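Local coordinates for protein Rik1-associated factor 1 (Schizosaccharomyces pombe, PDB 4O9D) that is a WD-repeat component of the Clr4 methyltransferase complex, which contributes to heterochromatin establishment by methylating histone H3, at residues S238-P243 and I286-I291; G247-S252 and V260-T265. All blocks are in the same frame, centred on the assembly; numbering follows the deposited sequence.

Contact 1: S238-P243 and I286-I291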
ATOM      1  N   SER A 238       9.549   0.387  -1.430  1.00 19.69           N
ATOM      2  CA  SER A 238       8.342   0.041  -2.153  1.00 20.00           C
ATOM      3  C   SER A 238       8.526  -1.218  -3.014  1.00 17.34           C
ATOM      4  O   SER A 238       9.587  -1.429  -3.557  1.00 16.98           O
ATOM      5  CB  SER A 238       7.971   1.250  -3.031  1.00 20.58           C
ATOM      6  OG  SER A 238       7.096   0.893  -4.057  1.00 26.44           O
ATOM      7  N   LEU A 239       7.474  -2.027  -3.126  1.00 16.89           N
ATOM      8  CA  LEU A 239       7.480  -3.288  -3.881  1.00 14.08           C
ATOM      9  C   LEU A 239       6.234  -3.297  -4.719  1.00 22.49           C
ATOM     10  O   LEU A 239       5.140  -2.979  -4.210  1.00 21.50           O
ATOM     11  CB  LEU A 239       7.386  -4.511  -2.933  1.00 20.10           C
ATOM     12  CG  LEU A 239       8.501  -4.859  -1.961  1.00 23.43           C
ATOM     13  CD1 LEU A 239       8.157  -6.202  -1.212  1.00 24.00           C
ATOM     14  CD2 LEU A 239       9.827  -5.024  -2.656  1.00 20.00           C
ATOM     15  N   TYR A 240       6.369  -3.645  -5.993  1.00 22.02           N
ATOM     16  CA  TYR A 240       5.205  -3.652  -6.865  1.00 21.20           C
ATOM     17  C   TYR A 240       5.291  -4.834  -7.823  1.00 19.03           C
ATOM     18  O   TYR A 240       6.260  -4.942  -8.560  1.00 22.11           O
ATOM     19  CB  TYR A 240       5.115  -2.327  -7.642  1.00 20.77           C
ATOM     20  CG  TYR A 240       3.956  -2.233  -8.583  1.00 20.81           C
ATOM     21  CD1 TYR A 240       3.986  -2.872  -9.822  1.00 21.04           C
ATOM     22  CD2 TYR A 240       2.832  -1.480  -8.258  1.00 25.94           C
ATOM     23  CE1 TYR A 240       2.922  -2.757 -10.719  1.00 22.72           C
ATOM     24  CE2 TYR A 240       1.755  -1.354  -9.162  1.00 26.22           C
ATOM     25  CZ  TYR A 240       1.811  -2.007 -10.383  1.00 23.70           C
ATOM     26  OH  TYR A 240       0.750  -1.932 -11.256  1.00 29.24           O
ATOM     27  N   MET A 241       4.276  -5.698  -7.804  1.00 20.00           N
ATOM     28  CA  MET A 241       4.233  -6.892  -8.659  1.00 19.66           C
ATOM     29  C   MET A 241       3.410  -6.614  -9.947  1.00 24.07           C
ATOM     30  O   MET A 241       2.269  -6.129  -9.883  1.00 21.71           O
ATOM     31  CB  MET A 241       3.619  -8.074  -7.874  1.00 22.34           C
ATOM     32  CG  MET A 241       3.449  -9.363  -8.693  1.00 23.33           C
ATOM     33  SD  MET A 241       5.042 -10.195  -9.020  1.00 28.25           S
ATOM     34  CE  MET A 241       5.458 -10.792  -7.370  1.00 26.03           C
ATOM     35  N   HIS A 242       3.983  -6.899 -11.115  1.00 23.69           N
ATOM     36  CA  HIS A 242       3.217  -6.764 -12.350  1.00 24.46           C
ATOM     37  C   HIS A 242       1.994  -7.689 -12.317  1.00 24.12           C
ATOM     38  O   HIS A 242       2.051  -8.801 -11.759  1.00 23.92           O
ATOM     39  CB  HIS A 242       4.085  -7.014 -13.580  1.00 25.59           C
ATOM     40  CG  HIS A 242       3.467  -6.533 -14.847  1.00 24.88           C
ATOM     41  ND1 HIS A 242       2.815  -7.372 -15.724  1.00 28.87           N
ATOM     42  CD2 HIS A 242       3.380  -5.292 -15.381  1.00 25.77           C
ATOM     43  CE1 HIS A 242       2.353  -6.669 -16.744  1.00 25.83           C
ATOM     44  NE2 HIS A 242       2.693  -5.408 -16.566  1.00 28.30           N
ATOM     45  N   PRO A 243       0.871  -7.228 -12.889  1.00 24.52           N
ATOM     46  CA  PRO A 243      -0.379  -8.012 -12.912  1.00 30.82           C
ATOM     47  C   PRO A 243      -0.209  -9.381 -13.598  1.00 28.00           C
ATOM     48  O   PRO A 243      -1.014 -10.274 -13.386  1.00 28.07           O
ATOM     49  CB  PRO A 243      -1.332  -7.146 -13.769  1.00 32.26           C
ATOM     50  CG  PRO A 243      -0.786  -5.774 -13.705  1.00 28.92           C
ATOM     51  CD  PRO A 243       0.711  -5.920 -13.561  1.00 27.53           C
ATOM     52  N   ILE A 286       5.547  -0.791 -12.319  1.00 22.97           N
ATOM     53  CA  ILE A 286       5.786  -1.213 -13.692  1.00 24.41           C
ATOM     54  C   ILE A 286       4.502  -0.946 -14.446  1.00 20.18           C
ATOM     55  O   ILE A 286       3.426  -1.236 -13.916  1.00 21.40           O
ATOM     56  CB  ILE A 286       6.018  -2.733 -13.798  1.00 25.09           C
ATOM     57  CG1 ILE A 286       7.203  -3.185 -12.952  1.00 26.65           C
ATOM     58  CG2 ILE A 286       6.225  -3.110 -15.260  1.00 22.59           C
ATOM     59  CD1 ILE A 286       7.199  -4.697 -12.672  1.00 25.75           C
ATOM     60  N   SER A 287       4.592  -0.487 -15.689  1.00 20.00           N
ATOM     61  CA  SER A 287       3.389  -0.286 -16.502  1.00 23.52           C
ATOM     62  C   SER A 287       2.635  -1.584 -16.744  1.00 25.70           C
ATOM     63  O   SER A 287       3.199  -2.671 -16.641  1.00 23.62           O
ATOM     64  CB  SER A 287       3.724   0.368 -17.864  1.00 27.92           C
ATOM     65  OG  SER A 287       4.521  -0.492 -18.671  1.00 28.36           O
ATOM     66  N   ASN A 288       1.337  -1.471 -17.043  1.00 23.27           N
ATOM     67  CA  ASN A 288       0.559  -2.636 -17.428  1.00 27.48           C
ATOM     68  C   ASN A 288       1.123  -3.311 -18.679  1.00 23.76           C
ATOM     69  O   ASN A 288       1.003  -4.523 -18.818  1.00 29.97           O
ATOM     70  CB  ASN A 288      -0.912  -2.280 -17.643  1.00 27.08           C
ATOM     71  CG  ASN A 288      -1.625  -1.912 -16.335  1.00 34.51           C
ATOM     72  OD1 ASN A 288      -1.206  -2.324 -15.240  1.00 25.79           O
ATOM     73  ND2 ASN A 288      -2.705  -1.135 -16.448  1.00 25.92           N
ATOM     74  N   SER A 289       1.718  -2.531 -19.581  1.00 27.59           N
ATOM     75  CA  SER A 289       2.346  -3.069 -20.797  1.00 26.78           C
ATOM     76  C   SER A 289       3.569  -3.920 -20.449  1.00 30.64           C
ATOM     77  O   SER A 289       3.978  -4.785 -21.233  1.00 28.36           O
ATOM     78  CB  SER A 289       2.780  -1.921 -21.713  1.00 33.19           C
ATOM     79  OG  SER A 289       3.729  -1.086 -21.068  1.00 28.99           O
ATOM     80  N   GLY A 290       4.140  -3.669 -19.267  1.00 25.95           N
ATOM     81  CA  GLY A 290       5.234  -4.460 -18.731  1.00 25.70           C
ATOM     82  C   GLY A 290       6.592  -3.883 -19.058  1.00 25.27           C
ATOM     83  O   GLY A 290       7.615  -4.418 -18.620  1.00 28.23           O
ATOM     84  N   ILE A 291       6.604  -2.796 -19.835  1.00 24.91           N
ATOM     85  CA  ILE A 291       7.829  -2.235 -20.394  1.00 27.45           C
ATOM     86  C   ILE A 291       8.338  -0.969 -19.702  1.00 28.70           C
ATOM     87  O   ILE A 291       9.515  -0.639 -19.809  1.00 29.30           O
ATOM     88  CB  ILE A 291       7.631  -1.870 -21.877  1.00 33.41           C
ATOM     89  CG1 ILE A 291       7.294  -3.107 -22.693  1.00 40.28           C
ATOM     90  CG2 ILE A 291       8.897  -1.247 -22.441  1.00 40.79           C
ATOM     91  CD1 ILE A 291       8.364  -4.166 -22.649  1.00 41.88           C
TER
HETATM   92  O   HOH W   1       1.107  -2.445 -13.835  1.00 23.75           O
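His242, at the end of strand 235-241, meets the type I turn Ser287-Gly290 of the next propeller blade. His242 CB lies 4.0 Å from Ile286 CD1. CG stands anti to the backbone N (chi1 -164°), which carries the imidazole toward the turn. There His242 CD2 meets Ile286 CG2 at 3.6 Å, and Pro243 CD covers one face of the ring. At the tip, two carbonyl oxygens lie roughly level with the imidazole: His242 NE2 is 2.8 Å from Ser287 O, and His242 NE2 is 3.0 Å from Asn288 O. Both bonds are weak, bent to 117° and 130° at the hydrogen, as expected of one N-H shared between two oxygens. His242 ND1 is hydrogen-bonded to Ser244 OG. With an alanine here, Ser287 O would keep the turn bond from Gly290 N, but Asn288 O would probably lose its imidazole donor and a gap would open beside Ile286. Alongside, a water is hydrogen-bonded to Tyr240 OH (2.7 Å) and donates to Ile286 O (2.6 Å) and Asn288 OD1 (2.7 Å); Asn288 ND2 turns to Gly348 O. The blades are thus joined by weak imidazole bonds to two main-chain carbonyls and by one bridging water, with Ile286 as apolar filling.

Contact 2: G247-S252 and V260-T265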
ATOM      1  N   GLY A 247       7.188 -10.505 -13.054  1.00 27.06           N
ATOM      2  CA  GLY A 247       8.259  -9.733 -12.447  1.00 24.41           C
ATOM      3  C   GLY A 247       7.756  -8.637 -11.525  1.00 23.99           C
ATOM      4  O   GLY A 247       6.573  -8.280 -11.545  1.00 23.52           O
ATOM      5  N   PHE A 248       8.655  -8.108 -10.703  1.00 21.21           N
ATOM      6  CA  PHE A 248       8.299  -7.046  -9.788  1.00 19.71           C
ATOM      7  C   PHE A 248       9.424  -6.041  -9.700  1.00 21.44           C
ATOM      8  O   PHE A 248      10.560  -6.344 -10.089  1.00 22.91           O
ATOM      9  CB  PHE A 248       7.925  -7.599  -8.405  1.00 20.61           C
ATOM     10  CG  PHE A 248       9.057  -8.310  -7.674  1.00 21.64           C
ATOM     11  CD1 PHE A 248       9.387  -9.622  -7.973  1.00 23.23           C
ATOM     12  CD2 PHE A 248       9.717  -7.689  -6.623  1.00 20.00           C
ATOM     13  CE1 PHE A 248      10.419 -10.280  -7.291  1.00 26.27           C
ATOM     14  CE2 PHE A 248      10.731  -8.322  -5.940  1.00 19.42           C
ATOM     15  CZ  PHE A 248      11.085  -9.631  -6.271  1.00 24.80           C
ATOM     16  N   VAL A 249       9.098  -4.831  -9.256  1.00 19.21           N
ATOM     17  CA  VAL A 249      10.124  -3.837  -8.997  1.00 22.90           C
ATOM     18  C   VAL A 249      10.176  -3.590  -7.505  1.00 20.10           C
ATOM     19  O   VAL A 249       9.167  -3.716  -6.816  1.00 19.40           O
ATOM     20  CB  VAL A 249       9.882  -2.479  -9.705  1.00 21.30           C
ATOM     21  CG1 VAL A 249      10.179  -2.587 -11.244  1.00 21.10           C
ATOM     22  CG2 VAL A 249       8.459  -1.935  -9.420  1.00 19.70           C
ATOM     23  N   ALA A 250      11.361  -3.233  -7.031  1.00 18.10           N
ATOM     24  CA  ALA A 250      11.582  -2.809  -5.661  1.00 19.24           C
ATOM     25  C   ALA A 250      12.417  -1.553  -5.683  1.00 19.90           C
ATOM     26  O   ALA A 250      13.420  -1.498  -6.388  1.00 23.28           O
ATOM     27  CB  ALA A 250      12.309  -3.863  -4.909  1.00 18.39           C
ATOM     28  N   SER A 251      12.039  -0.558  -4.896  1.00 19.67           N
ATOM     29  CA  SER A 251      12.823   0.673  -4.848  1.00 21.78           C
ATOM     30  C   SER A 251      13.511   0.804  -3.497  1.00 20.28           C
ATOM     31  O   SER A 251      13.003   0.355  -2.486  1.00 20.95           O
ATOM     32  CB  SER A 251      11.939   1.900  -5.114  1.00 18.36           C
ATOM     33  OG  SER A 251      10.934   2.057  -4.081  1.00 21.01           O
ATOM     34  N   SER A 252      14.679   1.442  -3.478  1.00 20.74           N
ATOM     35  CA  SER A 252      15.338   1.736  -2.224  1.00 21.62           C
ATOM     36  C   SER A 252      15.914   3.157  -2.195  1.00 24.07           C
ATOM     37  O   SER A 252      16.132   3.768  -3.242  1.00 21.39           O
ATOM     38  CB  SER A 252      16.482   0.735  -2.007  1.00 23.12           C
ATOM     39  OG  SER A 252      17.475   0.927  -3.027  1.00 23.38           O
ATOM     40  N   VAL A 260      15.989   1.792  -8.318  1.00 21.52           N
ATOM     41  CA  VAL A 260      14.888   0.878  -8.582  1.00 20.82           C
ATOM     42  C   VAL A 260      15.409  -0.378  -9.255  1.00 24.14           C
ATOM     43  O   VAL A 260      16.179  -0.325 -10.250  1.00 20.70           O
ATOM     44  CB  VAL A 260      13.804   1.486  -9.519  1.00 23.99           C
ATOM     45  CG1 VAL A 260      12.621   0.527  -9.610  1.00 22.54           C
ATOM     46  CG2 VAL A 260      13.366   2.861  -9.040  1.00 19.67           C
ATOM     47  N   TYR A 261      14.981  -1.517  -8.718  1.00 18.92           N
ATOM     48  CA  TYR A 261      15.344  -2.808  -9.280  1.00 19.32           C
ATOM     49  C   TYR A 261      14.170  -3.486  -9.941  1.00 24.78           C
ATOM     50  O   TYR A 261      13.037  -3.374  -9.461  1.00 25.35           O
ATOM     51  CB  TYR A 261      15.880  -3.730  -8.181  1.00 21.21           C
ATOM     52  CG  TYR A 261      17.041  -3.126  -7.454  1.00 20.12           C
ATOM     53  CD1 TYR A 261      18.329  -3.304  -7.921  1.00 23.98           C
ATOM     54  CD2 TYR A 261      16.850  -2.375  -6.303  1.00 21.68           C
ATOM     55  CE1 TYR A 261      19.413  -2.748  -7.259  1.00 29.61           C
ATOM     56  CE2 TYR A 261      17.909  -1.809  -5.632  1.00 23.38           C
ATOM     57  CZ  TYR A 261      19.199  -1.999  -6.115  1.00 29.18           C
ATOM     58  OH  TYR A 261      20.273  -1.426  -5.477  1.00 27.74           O
ATOM     59  N   TYR A 262      14.454  -4.206 -11.029  1.00 22.63           N
ATOM     60  CA  TYR A 262      13.464  -5.040 -11.700  1.00 26.22           C
ATOM     61  C   TYR A 262      13.894  -6.483 -11.465  1.00 28.54           C
ATOM     62  O   TYR A 262      15.042  -6.843 -11.747  1.00 26.73           O
ATOM     63  CB  TYR A 262      13.344  -4.763 -13.225  1.00 25.15           C
ATOM     64  CG  TYR A 262      12.381  -5.752 -13.842  1.00 28.57           C
ATOM     65  CD1 TYR A 262      11.008  -5.568 -13.730  1.00 26.60           C
ATOM     66  CD2 TYR A 262      12.838  -6.939 -14.424  1.00 34.99           C
ATOM     67  CE1 TYR A 262      10.108  -6.507 -14.229  1.00 31.73           C
ATOM     68  CE2 TYR A 262      11.942  -7.890 -14.931  1.00 32.38           C
ATOM     69  CZ  TYR A 262      10.578  -7.658 -14.839  1.00 35.75           C
ATOM     70  OH  TYR A 262       9.676  -8.582 -15.328  1.00 36.45           O
ATOM     71  N   LEU A 263      12.996  -7.293 -10.909  1.00 24.42           N
ATOM     72  CA  LEU A 263      13.331  -8.665 -10.552  1.00 21.72           C
ATOM     73  C   LEU A 263      12.425  -9.656 -11.259  1.00 28.11           C
ATOM     74  O   LEU A 263      11.209  -9.483 -11.283  1.00 28.55           O
ATOM     75  CB  LEU A 263      13.222  -8.869  -9.025  1.00 25.42           C
ATOM     76  CG  LEU A 263      14.149  -7.990  -8.173  1.00 27.22           C
ATOM     77  CD1 LEU A 263      13.431  -6.779  -7.590  1.00 20.10           C
ATOM     78  CD2 LEU A 263      14.765  -8.838  -7.045  1.00 31.68           C
ATOM     79  N   ASP A 264      13.021 -10.706 -11.817  1.00 28.14           N
ATOM     80  CA  ASP A 264      12.286 -11.706 -12.580  1.00 28.32           C
ATOM     81  C   ASP A 264      11.778 -12.800 -11.648  1.00 29.63           C
ATOM     82  O   ASP A 264      12.507 -13.259 -10.777  1.00 31.11           O
ATOM     83  CB  ASP A 264      13.206 -12.312 -13.645  1.00 31.48           C
ATOM     84  CG  ASP A 264      12.526 -13.381 -14.469  1.00 35.92           C
ATOM     85  OD1 ASP A 264      11.870 -13.014 -15.466  1.00 40.64           O
ATOM     86  OD2 ASP A 264      12.648 -14.586 -14.127  1.00 37.31           O
ATOM     87  N   THR A 265      10.532 -13.220 -11.853  1.00 28.73           N
ATOM     88  CA  THR A 265       9.877 -14.210 -11.007  1.00 28.41           C
ATOM     89  C   THR A 265      10.198 -15.700 -11.339  1.00 31.78           C
ATOM     90  O   THR A 265       9.741 -16.600 -10.648  1.00 34.20           O
ATOM     91  CB  THR A 265       8.352 -13.951 -11.028  1.00 28.66           C
ATOM     92  OG1 THR A 265       8.054 -12.844 -10.157  1.00 37.32           O
ATOM     93  CG2 THR A 265       7.587 -15.130 -10.547  1.00 35.87           C
TER
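Phe248 and Leu263 form an antiparallel hydrogen-bonded pair, and their side chains meet on the same face of the sheet. Leu263 CB sits over the phenyl face, 3.8 Å from the centroid of the Phe248 ring and 22° off its normal, a CH-pi contact. The ring is brought there by chi1 of 64°, which sets CG between the backbone N and the carbonyl carbon. Leu263 CD1 presses on Phe248 CE2 at 3.5 Å and also reaches Ala250 CB. Beneath them the backbones are fixed by paired bonds: Leu263 N to Phe248 O at 2.7 Å, nearly straight at 168°, with Phe248 N returning to Leu263 O, and the same exchange between Ala250 and Tyr261. On the other face Val249 CG1 approaches the edge of the Tyr262 ring, 4.0 Å from Tyr262 CD1, while Tyr262 OH comes within 3.4 Å of Gly247 CA, where a CB would clash with it. Farther out, Met241 backs Phe248, Val270 backs Leu263, and Ile286 of the next blade packs on Tyr262. Glu234 bonds Tyr261 OH and Ser252 OG, and Thr237 bonds Ser251 OG. The hairpin therefore combines a regular backbone ladder with mainly apolar contacts on both faces, its polar ends tied to residues outside it.

Overall arrangement
Both contacts involve the four-stranded blade formed by strands 235-241, 247-253, 258-264 and 269-276. Contact 2 lies within the blade, joining its two middle strands; nearly all its residues are buried and it covers 564 Å². Contact 1 leaves the blade's first strand for the loop after strand 281-286 of the next blade, is only partly buried and covers 306 Å². Accordingly, main-chain pairing and apolar packing dominate the former, bent imidazole bonds and a bridging water the latter. Their centres are about 9 Å apart, and they meet directly: Tyr240 N lies 2.9 Å from Val249 O, a probable hydrogen bond, and Ile286 CG1 packs on Val249 CG1, continuing contact 2's apolar face into the blade interface.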